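Light Chain (Clostridium botulinum, PDB 6BVD) is the zinc-dependent protease chain of a mosaic botulinum neurotoxin, which probably cleaves a SNARE protein required for neurotransmitter release. Local coordinates at residues 379-384 and 391-396; 222-227 and 360-365; 5-10 and 99-104; 87-92 and 155-160. One frame throughout, in Å; residues are numbered along the deposited sequence.

In the fold
From the N terminus, residues 5-10 open contact 3, which closes where helix 83-100 ends, across a loop of some ninety residues. Contact 4 starts on that same helix before contact 3 has closed and ends at strand 155-158, so the two cross; a probable hydrogen bond from Gln91 to Phe10 O joins them. Contact 2 follows in series, carrying the chain from the start of the zinc-binding helix 222-237 to the segment after helix 353-360. Contact 1 comes last and closes a short loop between strands 373-377 and 406-408, beside a calcium ion. Arg99, Pro222 and Leu382 lie where neighbouring contacts touch, which leaves helices 83-100 and 222-237 at the centre of the network.

Contact 1: 379-384 and 391-396; sequences PNLLDD and DGFNIG. With CA (calcium ion), chain C.
The phenyl ring of Phe393 meets Leu381 at its far end, where CZ lies 4.0 Å from Leu381 CD2 and the methyl approaches obliquely. Tyr387 meets the same ring edge-to-face, and Val426 also touches it. The Phe393 ring reaches Leu381 because its CG stands anti to the carbonyl carbon (chi1 -64°). Both partners are buried and wholly apolar, as befits side chains that bring two parts of one long loop together by apolar packing. A second touch puts Ile395 CD1 3.7 Å from Asp384 O, so that the delta methyl rests against a backbone carbonyl.

Two turns shape the segments. Leu381 and Leu382 occupy the corners of a type I turn, while Gly392 takes the first corner of the type II' turn 391-394, where its positive phi is easy for glycine. The CA-CB bond of Asp384 points away from 391-396, and its carboxylate holds the calcium ion with both oxygens, OD2 at 2.3 Å from the metal. Glu389, together with Asp384 and Glu389 of the second subunit, shares the ion, and Lys95 of each subunit hydrogen-bonds the carboxylate, probably offsetting the gathered negative charge. The calcium therefore bridges the two copies.

Both segments belong to the long connection between strands 373-377 and 406-408; Leu381 packs on Ile92 of helix 83-100, and Leu381 and Phe393 both rest on Pro222 at the start of helix 222-237.

Contact 2: 222-227 and 360-365; sequences PALILM and FKIKTR
A Met-aromatic contact between Met227 and Phe360 joins the helix of the HExxH zinc-protease motif to the end of helix 353-360. Met227 immediately precedes the zinc ligand His228. Its CE methyl sits over the centre of the Phe360 ring, 3.9 Å from the centroid and only 8° off the ring normal, a CH-pi arrangement. The sulfur comes in obliquely, SD lying 3.9 Å from Phe360 CE2. A bend at the last torsion (chi3 -83°) turns the methyl onto the ring face, something a slender, unbranched methionine does easily.

After Phe360 the helix ends in a Schellman motif, with Lys361 at positive phi, and the chain runs on past Leu224. There Leu224 CD2 packs 3.9 Å from Ile362 CG2, and the same methyl lies 3.6 Å from Thr364 OG1. Leu224 and Thr364 cross at about a right angle. The threonine suits this partly exposed edge, since CB and OG1 both lie against the leucine methyl, while OG1 also hydrogen-bonds Glu353.

The interface is otherwise apolar and buried. Helix 83-100 borders it through Arg99 and Ile100, helix 353-360 adds Leu356 and Ala357, and Lys363 reaches out to Asp207 of strand 201-208.

Contact 3: 5-10 and 99-104; sequences VVINSF and RINSKP
At the C-terminal end of helix 83-100, Asn101, the first residue to leave helical geometry, grips the backbone of Val5 in the N-terminal segment. Its ND2 donates to Val5 O at 2.8 Å, with a bent N-H...O angle of 136° and the donor tilted 34° from the carbonyl plane. The other end of the amide works through a water: Asn101 OD1 accepts from it at 2.6 Å, and the water in turn accepts from Val5 N at 2.8 Å. Aliphatic groups line the bond. Val5 CG2 and Ile7 CG1 each lie 4.0 Å from Asn101 ND2, the Ile7 and Asn101 side chains sliding past each other in opposite directions.

The asparagine stands in a type I turn, 100-103. Just before it, Arg99 O accepts from both Ser102 OG, at 2.7 Å in the carbonyl plane and on a lone pair, and Ser102 N. Nearby, Leu110 and Glu111 of helix 104-115 touch Asn101 and Val5 respectively.

An amide is the natural group here, because it offers a donor and an acceptor at once. The N-H and C=O of one residue are thereby both satisfied, which ties the otherwise irregular N-terminal segment to the helix end without any charge.

Contact 4: 87-92 and 155-160; sequences NKYLQI and LIIWGP
Tyr89 lays the outer end of its ring against the backbone at Gly159, with CZ 3.9 Å from Gly159 CA and CE1 at a similar distance. The approach is oblique. Glycine suits the spot because it presents its bare CA to the tyrosine, and OH comes still closer, 3.6 Å from Gly159 CA. On the strand side, Ile157 CG2 lies 3.9 Å from Tyr89 OH, so a methyl flanks the hydroxyl. With CG anti to the backbone N (chi1 179°), the tyrosine extends from helix 83-100 to the backbone at Trp158 and Gly159, and a ring this long is what spans the gap, since the CA atoms of Tyr89 and Gly159 are 8.1 Å apart.

Successive strand residues face opposite ways. Ile157 points toward the helix, whereas the CA-CB bond of Trp158 points away, and its indole meets Tyr52 and Phe36 edge-to-face. What Trp158 offers the helix is its carbonyl, whose O lies 3.2 Å from Tyr89 OH. Strand 45-48, the parallel neighbour of 155-158, adds Ile47 against Tyr89, and Pro49 and Pro199 also touch its side chain.

The hydroxyl is buried, yet it is satisfied by a hydrogen bond to Phe197 O, a backbone carbonyl, which has no proton to give, so the phenol is the donor of this bond. Trp158 O is therefore a close polar neighbour and not the main partner. Tyrosine thus combines an apolar ring, fit for the space between helix and sheet, with one polar atom anchored to the chain just beyond strand 193-196.

Contact 1: 379-384 and 391-396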
# COMPACT_ATOMS: atom_id res chain seq x y z
N PRO A 379 -7.72 0.63 17.39
CA PRO A 379 -6.60 1.54 17.68
C PRO A 379 -5.45 1.56 16.66
O PRO A 379 -4.71 2.56 16.66
CB PRO A 379 -6.09 1.02 19.02
CG PRO A 379 -6.43 -0.44 19.01
CD PRO A 379 -7.75 -0.52 18.32
N ASN A 380 -5.31 0.53 15.83
CA ASN A 380 -4.13 0.41 14.99
C ASN A 380 -4.35 0.13 13.51
O ASN A 380 -3.64 -0.70 12.92
CB ASN A 380 -3.22 -0.69 15.55
CG ASN A 380 -2.82 -0.44 16.98
OD1 ASN A 380 -3.16 -1.21 17.89
ND2 ASN A 380 -2.12 0.67 17.20
N LEU A 381 -5.30 0.81 12.89
CA LEU A 381 -5.58 0.63 11.49
C LEU A 381 -4.37 1.06 10.64
O LEU A 381 -4.16 0.55 9.53
CB LEU A 381 -6.84 1.41 11.08
CG LEU A 381 -8.16 0.90 11.72
CD1 LEU A 381 -9.33 1.82 11.38
CD2 LEU A 381 -8.45 -0.53 11.25
N LEU A 382 -3.59 1.99 11.18
CA LEU A 382 -2.43 2.52 10.46
C LEU A 382 -1.20 1.61 10.48
O LEU A 382 -0.28 1.82 9.70
CB LEU A 382 -2.04 3.89 11.04
CG LEU A 382 -2.98 5.04 10.71
CD1 LEU A 382 -2.57 6.24 11.53
CD2 LEU A 382 -2.83 5.34 9.25
N ASP A 383 -1.20 0.59 11.35
CA ASP A 383 -0.10 -0.36 11.51
C ASP A 383 -0.22 -1.54 10.52
O ASP A 383 -1.12 -2.38 10.65
CB ASP A 383 -0.10 -0.88 12.96
CG ASP A 383 1.12 -1.74 13.31
OD1 ASP A 383 1.74 -2.39 12.44
OD2 ASP A 383 1.45 -1.81 14.51
N ASP A 384 0.72 -1.62 9.57
CA ASP A 384 0.65 -2.61 8.49
C ASP A 384 0.84 -4.06 8.99
O ASP A 384 0.60 -4.99 8.23
CB ASP A 384 1.68 -2.30 7.39
CG ASP A 384 1.18 -1.18 6.43
OD1 ASP A 384 0.03 -1.25 5.98
OD2 ASP A 384 1.93 -0.21 6.18
N ASP A 391 -4.81 -6.34 2.05
CA ASP A 391 -5.54 -7.51 2.66
C ASP A 391 -6.43 -7.21 3.86
O ASP A 391 -7.14 -8.12 4.36
CB ASP A 391 -4.53 -8.59 3.13
CG ASP A 391 -3.75 -9.24 1.98
OD1 ASP A 391 -4.33 -9.48 0.90
OD2 ASP A 391 -2.53 -9.49 2.18
N GLY A 392 -6.39 -5.98 4.36
CA GLY A 392 -7.11 -5.65 5.57
C GLY A 392 -6.55 -6.37 6.79
O GLY A 392 -5.34 -6.36 7.05
N PHE A 393 -7.43 -6.97 7.59
CA PHE A 393 -6.98 -7.69 8.77
C PHE A 393 -6.43 -9.07 8.44
O PHE A 393 -5.72 -9.67 9.26
CB PHE A 393 -8.12 -7.89 9.78
CG PHE A 393 -8.67 -6.61 10.37
CD1 PHE A 393 -7.92 -5.86 11.27
CD2 PHE A 393 -9.96 -6.21 10.08
CE1 PHE A 393 -8.47 -4.69 11.84
CE2 PHE A 393 -10.51 -5.06 10.65
CZ PHE A 393 -9.75 -4.30 11.52
N ASN A 394 -6.84 -9.57 7.28
CA ASN A 394 -6.62 -10.96 6.91
C ASN A 394 -5.25 -11.17 6.20
O ASN A 394 -5.18 -11.61 5.06
CB ASN A 394 -7.80 -11.46 6.05
CG ASN A 394 -9.14 -11.51 6.82
OD1 ASN A 394 -9.19 -11.90 7.99
ND2 ASN A 394 -10.22 -11.07 6.16
N ILE A 395 -4.18 -10.88 6.93
CA ILE A 395 -2.80 -10.95 6.46
C ILE A 395 -2.29 -12.40 6.50
O ILE A 395 -2.45 -13.08 7.52
CB ILE A 395 -1.89 -10.06 7.33
CG1 ILE A 395 -2.39 -8.61 7.33
CG2 ILE A 395 -0.47 -10.13 6.85
CD1 ILE A 395 -1.79 -7.74 8.49
N GLY A 396 -1.71 -12.87 5.41
CA GLY A 396 -1.08 -14.20 5.39
C GLY A 396 -2.10 -15.29 5.71
O GLY A 396 -3.22 -15.28 5.19
CA CA C . 0.64 0.55 4.44

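Contact 2: 222-227 and 360-365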
# COMPACT_ATOMS: atom_id res chain seq x y z
N PRO A 222 -13.25 -1.73 8.10
CA PRO A 222 -13.68 -0.34 7.81
C PRO A 222 -13.74 0.00 6.33
O PRO A 222 -14.54 0.86 5.98
CB PRO A 222 -12.62 0.51 8.52
CG PRO A 222 -12.19 -0.32 9.67
CD PRO A 222 -12.18 -1.77 9.12
N ALA A 223 -12.95 -0.65 5.47
CA ALA A 223 -13.01 -0.34 4.04
C ALA A 223 -14.37 -0.77 3.43
O ALA A 223 -14.92 -0.10 2.54
CB ALA A 223 -11.84 -0.99 3.28
N LEU A 224 -14.92 -1.88 3.93
CA LEU A 224 -16.21 -2.36 3.46
C LEU A 224 -17.31 -1.45 4.03
O LEU A 224 -18.27 -1.14 3.31
CB LEU A 224 -16.44 -3.85 3.88
CG LEU A 224 -17.73 -4.42 3.29
CD1 LEU A 224 -17.66 -4.37 1.74
CD2 LEU A 224 -18.01 -5.88 3.77
N ILE A 225 -17.13 -0.99 5.28
CA ILE A 225 -18.07 -0.05 5.88
C ILE A 225 -18.09 1.26 5.05
O ILE A 225 -19.16 1.79 4.80
CB ILE A 225 -17.74 0.28 7.37
CG1 ILE A 225 -17.78 -1.01 8.24
CG2 ILE A 225 -18.75 1.28 7.92
CD1 ILE A 225 -19.13 -1.76 8.19
N LEU A 226 -16.92 1.73 4.61
CA LEU A 226 -16.88 2.95 3.78
C LEU A 226 -17.55 2.68 2.42
O LEU A 226 -18.37 3.47 1.93
CB LEU A 226 -15.42 3.41 3.62
CG LEU A 226 -15.16 4.60 2.71
CD1 LEU A 226 -16.05 5.80 3.11
CD2 LEU A 226 -13.65 4.93 2.74
N MET A 227 -17.25 1.53 1.81
CA MET A 227 -17.90 1.17 0.55
C MET A 227 -19.46 1.14 0.64
O MET A 227 -20.17 1.60 -0.27
CB MET A 227 -17.34 -0.16 0.02
CG MET A 227 -15.94 0.01 -0.66
SD MET A 227 -15.34 -1.49 -1.45
CE MET A 227 -14.64 -2.35 -0.04
N PHE A 360 -13.46 -8.70 -2.30
CA PHE A 360 -12.35 -8.32 -1.44
C PHE A 360 -11.91 -9.41 -0.44
O PHE A 360 -10.94 -9.22 0.32
CB PHE A 360 -12.74 -7.07 -0.66
CG PHE A 360 -12.51 -5.77 -1.43
CD1 PHE A 360 -11.41 -4.99 -1.15
CD2 PHE A 360 -13.35 -5.39 -2.45
CE1 PHE A 360 -11.17 -3.79 -1.88
CE2 PHE A 360 -13.12 -4.20 -3.15
CZ PHE A 360 -12.01 -3.43 -2.88
N LYS A 361 -12.61 -10.56 -0.43
CA LYS A 361 -12.34 -11.58 0.57
C LYS A 361 -12.36 -11.01 1.97
O LYS A 361 -11.47 -11.27 2.80
CB LYS A 361 -11.00 -12.28 0.27
CG LYS A 361 -11.01 -12.97 -1.06
CD LYS A 361 -9.67 -13.66 -1.31
CE LYS A 361 -9.77 -14.69 -2.41
NZ LYS A 361 -9.88 -14.02 -3.74
N ILE A 362 -13.40 -10.19 2.21
CA ILE A 362 -13.76 -9.69 3.50
C ILE A 362 -15.02 -10.45 3.99
O ILE A 362 -15.94 -10.68 3.23
CB ILE A 362 -14.06 -8.15 3.44
CG1 ILE A 362 -12.76 -7.36 3.17
CG2 ILE A 362 -14.70 -7.70 4.73
CD1 ILE A 362 -13.05 -5.79 2.92
N LYS A 363 -15.01 -10.90 5.23
CA LYS A 363 -16.21 -11.54 5.79
C LYS A 363 -17.18 -10.46 6.20
O LYS A 363 -16.77 -9.46 6.78
CB LYS A 363 -15.88 -12.43 6.99
CG LYS A 363 -17.05 -13.38 7.37
CD LYS A 363 -16.73 -14.21 8.63
CE LYS A 363 -17.77 -15.32 8.89
NZ LYS A 363 -17.91 -16.34 7.77
N THR A 364 -18.47 -10.66 5.92
CA THR A 364 -19.48 -9.72 6.38
C THR A 364 -20.67 -10.46 6.96
O THR A 364 -20.77 -11.73 6.92
CB THR A 364 -19.90 -8.77 5.23
OG1 THR A 364 -20.49 -7.59 5.78
CG2 THR A 364 -20.83 -9.42 4.27
N ARG A 365 -21.53 -9.66 7.55
CA ARG A 365 -22.74 -10.11 8.23
C ARG A 365 -23.68 -10.85 7.29
O ARG A 365 -23.66 -10.67 6.08
CB ARG A 365 -23.46 -8.88 8.83
CG ARG A 365 -23.77 -7.87 7.77
CD ARG A 365 -24.42 -6.57 8.31
NE ARG A 365 -24.38 -5.50 7.31
CZ ARG A 365 -24.98 -4.31 7.44
NH1 ARG A 365 -25.68 -4.03 8.54
NH2 ARG A 365 -24.88 -3.38 6.48

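Contact 3: 5-10 and 99-104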
# COMPACT_ATOMS: atom_id res chain seq x y z
N VAL A 5 -8.74 5.71 -10.49
CA VAL A 5 -8.50 7.06 -10.00
C VAL A 5 -7.20 7.15 -9.20
O VAL A 5 -6.62 6.15 -8.77
CB VAL A 5 -9.68 7.55 -9.15
CG1 VAL A 5 -10.98 7.15 -9.81
CG2 VAL A 5 -9.62 6.99 -7.74
N VAL A 6 -6.75 8.38 -9.02
CA VAL A 6 -5.61 8.71 -8.20
C VAL A 6 -6.03 9.09 -6.77
O VAL A 6 -6.91 9.94 -6.57
CB VAL A 6 -4.83 9.89 -8.84
CG1 VAL A 6 -3.73 10.39 -7.92
CG2 VAL A 6 -4.30 9.48 -10.22
N ILE A 7 -5.44 8.43 -5.78
CA ILE A 7 -5.69 8.77 -4.39
C ILE A 7 -4.59 9.73 -3.91
O ILE A 7 -3.41 9.40 -4.00
CB ILE A 7 -5.74 7.49 -3.50
CG1 ILE A 7 -6.83 6.53 -4.00
CG2 ILE A 7 -5.95 7.87 -2.07
CD1 ILE A 7 -8.25 7.16 -4.08
N ASN A 8 -4.96 10.94 -3.46
CA ASN A 8 -3.96 11.90 -2.97
C ASN A 8 -3.59 11.72 -1.50
O ASN A 8 -4.43 11.31 -0.73
CB ASN A 8 -4.50 13.33 -3.19
CG ASN A 8 -4.85 13.58 -4.62
OD1 ASN A 8 -4.02 13.40 -5.50
ND2 ASN A 8 -6.07 14.00 -4.88
N SER A 9 -2.37 12.08 -1.11
CA SER A 9 -1.94 12.13 0.30
C SER A 9 -1.66 13.59 0.76
O SER A 9 -1.36 14.46 -0.06
CB SER A 9 -0.70 11.27 0.55
OG SER A 9 -1.03 9.88 0.46
N PHE A 10 -1.83 13.83 2.05
CA PHE A 10 -1.69 15.15 2.68
C PHE A 10 -1.60 14.94 4.19
O PHE A 10 -2.08 13.93 4.72
CB PHE A 10 -2.88 16.08 2.33
CG PHE A 10 -4.14 15.34 1.90
CD1 PHE A 10 -4.82 14.51 2.78
CD2 PHE A 10 -4.61 15.47 0.60
CE1 PHE A 10 -5.96 13.81 2.38
CE2 PHE A 10 -5.76 14.77 0.18
CZ PHE A 10 -6.45 13.95 1.08
N ARG A 99 -7.16 1.10 -0.04
CA ARG A 99 -7.62 -0.30 0.04
C ARG A 99 -8.72 -0.52 -1.02
O ARG A 99 -8.67 -1.45 -1.82
CB ARG A 99 -8.10 -0.61 1.47
CG ARG A 99 -8.84 -1.98 1.65
CD ARG A 99 -8.44 -2.62 2.96
NE ARG A 99 -9.15 -3.88 3.23
CZ ARG A 99 -8.95 -5.02 2.56
NH1 ARG A 99 -8.09 -5.10 1.55
NH2 ARG A 99 -9.66 -6.10 2.91
N ILE A 100 -9.70 0.39 -1.06
CA ILE A 100 -10.78 0.29 -2.03
C ILE A 100 -10.23 0.28 -3.45
O ILE A 100 -10.69 -0.48 -4.33
CB ILE A 100 -11.80 1.44 -1.85
CG1 ILE A 100 -12.49 1.35 -0.48
CG2 ILE A 100 -12.79 1.36 -2.95
CD1 ILE A 100 -13.33 2.60 -0.08
N ASN A 101 -9.21 1.10 -3.69
CA ASN A 101 -8.63 1.20 -5.02
C ASN A 101 -7.66 0.05 -5.33
O ASN A 101 -7.03 0.08 -6.37
CB ASN A 101 -7.90 2.57 -5.20
CG ASN A 101 -8.06 3.15 -6.59
OD1 ASN A 101 -9.05 2.91 -7.28
ND2 ASN A 101 -7.06 3.94 -7.03
N SER A 102 -7.53 -0.94 -4.44
CA SER A 102 -6.53 -2.01 -4.67
C SER A 102 -7.08 -3.19 -5.46
O SER A 102 -6.32 -4.07 -5.89
CB SER A 102 -5.91 -2.54 -3.35
OG SER A 102 -6.86 -3.33 -2.62
N LYS A 103 -8.39 -3.23 -5.65
CA LYS A 103 -8.97 -4.30 -6.47
C LYS A 103 -9.91 -3.72 -7.49
O LYS A 103 -10.56 -2.70 -7.21
CB LYS A 103 -9.70 -5.31 -5.58
CG LYS A 103 -8.73 -6.14 -4.73
CD LYS A 103 -9.46 -7.03 -3.74
CE LYS A 103 -8.50 -7.59 -2.72
NZ LYS A 103 -7.47 -8.45 -3.36
N PRO A 104 -10.05 -4.38 -8.64
CA PRO A 104 -10.93 -3.91 -9.73
C PRO A 104 -12.36 -3.58 -9.32
O PRO A 104 -12.89 -2.53 -9.73
CB PRO A 104 -10.91 -5.08 -10.72
CG PRO A 104 -9.49 -5.66 -10.56
CD PRO A 104 -9.21 -5.53 -9.07
O HOH W 1 -10.43 3.79 -9.31

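Contact 4: 87-92 and 155-160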
# COMPACT_ATOMS: atom_id res chain seq x y z
N ASN A 87 -5.35 14.72 11.88
CA ASN A 87 -4.38 14.19 10.93
C ASN A 87 -4.43 12.66 10.91
O ASN A 87 -4.30 12.04 9.86
CB ASN A 87 -2.98 14.68 11.28
CG ASN A 87 -1.94 14.17 10.28
OD1 ASN A 87 -1.96 14.56 9.11
ND2 ASN A 87 -1.07 13.28 10.73
N LYS A 88 -4.61 12.05 12.07
CA LYS A 88 -4.70 10.61 12.14
C LYS A 88 -5.90 10.13 11.33
O LYS A 88 -5.77 9.20 10.53
CB LYS A 88 -4.80 10.14 13.60
CG LYS A 88 -4.59 8.64 13.75
CD LYS A 88 -5.05 8.12 15.10
CE LYS A 88 -4.80 6.62 15.21
NZ LYS A 88 -5.25 6.10 16.53
N TYR A 89 -7.04 10.81 11.50
CA TYR A 89 -8.28 10.55 10.76
C TYR A 89 -8.03 10.64 9.24
O TYR A 89 -8.48 9.80 8.46
CB TYR A 89 -9.41 11.55 11.21
CG TYR A 89 -10.71 11.37 10.49
CD1 TYR A 89 -11.78 10.70 11.09
CD2 TYR A 89 -10.88 11.90 9.21
CE1 TYR A 89 -12.98 10.52 10.42
CE2 TYR A 89 -12.07 11.75 8.53
CZ TYR A 89 -13.12 11.07 9.14
OH TYR A 89 -14.29 10.93 8.44
N LEU A 90 -7.34 11.70 8.82
CA LEU A 90 -6.99 11.85 7.41
C LEU A 90 -6.15 10.65 6.91
O LEU A 90 -6.40 10.13 5.84
CB LEU A 90 -6.17 13.11 7.20
CG LEU A 90 -6.92 14.43 7.08
CD1 LEU A 90 -5.92 15.54 6.64
CD2 LEU A 90 -8.07 14.29 6.10
N GLN A 91 -5.14 10.24 7.67
CA GLN A 91 -4.29 9.13 7.20
C GLN A 91 -5.04 7.81 7.10
O GLN A 91 -4.71 6.95 6.26
CB GLN A 91 -3.06 8.96 8.10
CG GLN A 91 -2.27 10.24 8.30
CD GLN A 91 -1.96 10.97 7.01
OE1 GLN A 91 -1.44 10.39 6.06
NE2 GLN A 91 -2.26 12.28 6.97
N ILE A 92 -5.99 7.58 7.99
CA ILE A 92 -6.77 6.35 7.94
C ILE A 92 -7.65 6.40 6.70
O ILE A 92 -7.77 5.42 5.98
CB ILE A 92 -7.60 6.19 9.23
CG1 ILE A 92 -6.63 6.02 10.40
CG2 ILE A 92 -8.66 5.08 9.10
CD1 ILE A 92 -7.30 6.01 11.77
N LEU A 155 -19.02 14.93 -3.52
CA LEU A 155 -19.09 14.34 -2.19
C LEU A 155 -18.19 15.04 -1.18
O LEU A 155 -17.04 15.33 -1.45
CB LEU A 155 -18.71 12.82 -2.25
CG LEU A 155 -18.53 12.13 -0.90
CD1 LEU A 155 -19.79 12.09 -0.05
CD2 LEU A 155 -18.01 10.64 -1.15
N ILE A 156 -18.73 15.29 0.01
CA ILE A 156 -17.96 15.81 1.12
C ILE A 156 -18.13 14.88 2.31
O ILE A 156 -19.26 14.64 2.76
CB ILE A 156 -18.42 17.24 1.50
CG1 ILE A 156 -18.29 18.16 0.28
CG2 ILE A 156 -17.65 17.73 2.72
CD1 ILE A 156 -18.88 19.54 0.50
N ILE A 157 -17.01 14.38 2.82
CA ILE A 157 -16.99 13.45 3.94
C ILE A 157 -16.55 14.16 5.18
O ILE A 157 -15.53 14.82 5.15
CB ILE A 157 -16.03 12.24 3.71
CG1 ILE A 157 -16.38 11.49 2.41
CG2 ILE A 157 -16.08 11.30 4.97
CD1 ILE A 157 -15.30 10.37 1.98
N TRP A 158 -17.34 14.07 6.25
CA TRP A 158 -17.02 14.58 7.58
C TRP A 158 -16.75 13.44 8.57
O TRP A 158 -17.17 12.31 8.36
CB TRP A 158 -18.18 15.38 8.17
CG TRP A 158 -18.63 16.55 7.41
CD1 TRP A 158 -19.33 16.55 6.25
CD2 TRP A 158 -18.49 17.92 7.80
NE1 TRP A 158 -19.60 17.85 5.87
CE2 TRP A 158 -19.09 18.70 6.81
CE3 TRP A 158 -17.91 18.55 8.89
CZ2 TRP A 158 -19.16 20.11 6.89
CZ3 TRP A 158 -17.93 19.95 8.96
CH2 TRP A 158 -18.54 20.70 7.95
N GLY A 159 -16.14 13.78 9.70
CA GLY A 159 -16.06 12.89 10.86
C GLY A 159 -17.43 12.69 11.47
O GLY A 159 -18.40 13.24 10.99
N PRO A 160 -17.52 11.87 12.52
CA PRO A 160 -18.85 11.58 13.10
C PRO A 160 -19.55 12.74 13.78
O PRO A 160 -18.91 13.71 14.23
CB PRO A 160 -18.55 10.50 14.14
CG PRO A 160 -17.12 10.73 14.50
CD PRO A 160 -16.45 11.13 13.22